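Local structure of natterin-like protein (Lethenteron camtschaticum, 6IUL) at residues E220-E223 with F228-T231. The protein is a lamprey immune protein and cytotoxin that probably binds glycans through its jacalin-like lectin domain and forms membrane pores through its aerolysin-type region. Residues are numbered along the deposited sequence; the frame is centred on the assembly and turned at random.
Sequences EVME and FSFT
Glu220 pairs with Thr231 and Met222 with Ser229, each through two backbone hydrogen bonds, making 220-223 and 228-231 the adjoining ends of an antiparallel beta hairpin whose short axes pass 4.6 Å apart with their N-to-C directions at 136°, well short of straight opposition. The outer pair of bonds is nearly linear at hydrogen, with Glu220 N 2.8 Å from Thr231 O, whereas the bond from Met222 N to Ser229 O is bent to 140° although it meets the carbonyl almost end-on. CA-H...O contacts supplement this ladder, Phe230 CA lying 3.4 Å from Glu220 O.

The two faces of the hairpin are used differently. On one, Val221 spreads its methyls between two phenylalanines: CG1, anti to the backbone N (chi1 157°), reaches obliquely to Phe228 CD1 at 3.4 Å, while CG2 crosses the Phe230 ring obliquely, 3.9 Å from CE1. Glu220 O lies at the edge of the Phe230 ring, in its plane. The Val221, Phe228 and Phe230 side chains pack on the body of the molecule, where Val166 touches both Val221 and Phe228, and Ile273 of strand 260-285 meets Phe230. On the reverse face the extended start of Met222 carries its sulfur across Thr231 at about a right angle, SD 3.6 Å from Thr231 CG2; a bend at chi3 brings CE equally near that methyl.

Such a hairpin illustrates a division of labour within the region related to epsilon toxin and aerolysin: backbone bonds set the register, one face carries the Val221-phenylalanine packing, with Phe230 buried, and the other the Met222-Thr231 packing, with Met222 exposed.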
loop_
_atom_site.group_PDB
_atom_site.type_symbol
_atom_site.label_atom_id
_atom_site.label_comp_id
_atom_site.label_asym_id
_atom_site.label_seq_id
_atom_site.Cartn_x
_atom_site.Cartn_y
_atom_site.Cartn_z
ATOM N N GLU A 220 -19.635 1.443 0.067
ATOM C CA GLU A 220 -19.712 2.522 1.043
ATOM C C GLU A 220 -21.034 2.375 1.776
ATOM O O GLU A 220 -21.960 1.681 1.337
ATOM C CB GLU A 220 -19.643 3.903 0.342
ATOM C CG GLU A 220 -18.297 4.244 -0.281
ATOM C CD GLU A 220 -18.313 5.518 -1.116
ATOM O OE1 GLU A 220 -19.400 6.140 -1.280
ATOM O OE2 GLU A 220 -17.224 5.886 -1.618
ATOM N N VAL A 221 -21.144 3.116 2.865
ATOM C CA VAL A 221 -22.360 3.184 3.630
ATOM C C VAL A 221 -23.109 4.469 3.281
ATOM O O VAL A 221 -22.507 5.483 3.003
ATOM C CB VAL A 221 -22.018 3.096 5.113
ATOM C CG1 VAL A 221 -23.107 3.696 5.978
ATOM C CG2 VAL A 221 -21.759 1.647 5.497
ATOM N N MET A 222 -24.433 4.400 3.282
ATOM C CA MET A 222 -25.290 5.500 2.858
ATOM C C MET A 222 -26.429 5.696 3.865
ATOM O O MET A 222 -27.071 4.733 4.307
ATOM C CB MET A 222 -25.861 5.155 1.477
ATOM C CG MET A 222 -26.955 6.062 0.950
ATOM S SD MET A 222 -27.623 5.382 -0.587
ATOM C CE MET A 222 -26.647 6.313 -1.775
ATOM N N GLU A 223 -26.711 6.960 4.160
ATOM C CA GLU A 223 -27.764 7.360 5.115
ATOM C C GLU A 223 -29.135 7.226 4.453
ATOM O O GLU A 223 -29.434 7.896 3.475
ATOM C CB GLU A 223 -27.570 8.801 5.640
ATOM C CG GLU A 223 -26.138 9.356 5.551
ATOM C CD GLU A 223 -25.798 9.912 4.162
ATOM O OE1 GLU A 223 -26.583 10.756 3.694
ATOM O OE2 GLU A 223 -24.795 9.480 3.523
ATOM N N PHE A 228 -28.996 2.604 7.954
ATOM C CA PHE A 228 -27.984 2.708 6.924
ATOM C C PHE A 228 -28.189 1.590 5.899
ATOM O O PHE A 228 -28.739 0.532 6.204
ATOM C CB PHE A 228 -26.600 2.626 7.547
ATOM C CG PHE A 228 -26.215 3.829 8.370
ATOM C CD1 PHE A 228 -25.747 4.984 7.762
ATOM C CD2 PHE A 228 -26.252 3.784 9.761
ATOM C CE1 PHE A 228 -25.323 6.074 8.520
ATOM C CE2 PHE A 228 -25.858 4.888 10.525
ATOM C CZ PHE A 228 -25.388 6.030 9.907
ATOM N N SER A 229 -27.772 1.863 4.672
ATOM C CA SER A 229 -27.696 0.848 3.646
ATOM C C SER A 229 -26.361 0.909 2.905
ATOM O O SER A 229 -25.700 1.933 2.848
ATOM C CB SER A 229 -28.832 1.002 2.658
ATOM O OG SER A 229 -28.679 2.221 1.965
ATOM N N PHE A 230 -25.974 -0.214 2.314
ATOM C CA PHE A 230 -24.812 -0.252 1.414
ATOM C C PHE A 230 -25.105 0.338 0.020
ATOM O O PHE A 230 -26.207 0.190 -0.500
ATOM C CB PHE A 230 -24.314 -1.693 1.284
ATOM C CG PHE A 230 -23.625 -2.221 2.512
ATOM C CD1 PHE A 230 -22.546 -1.558 3.048
ATOM C CD2 PHE A 230 -24.002 -3.420 3.084
ATOM C CE1 PHE A 230 -21.876 -2.056 4.147
ATOM C CE2 PHE A 230 -23.358 -3.912 4.205
ATOM C CZ PHE A 230 -22.276 -3.238 4.732
ATOM N N THR A 231 -24.130 1.036 -0.560
ATOM C CA THR A 231 -24.100 1.333 -2.009
ATOM C C THR A 231 -22.666 1.199 -2.519
ATOM O O THR A 231 -21.747 0.960 -1.721
ATOM C CB THR A 231 -24.551 2.742 -2.356
ATOM O OG1 THR A 231 -24.085 3.633 -1.334
ATOM C CG2 THR A 231 -26.059 2.789 -2.495
#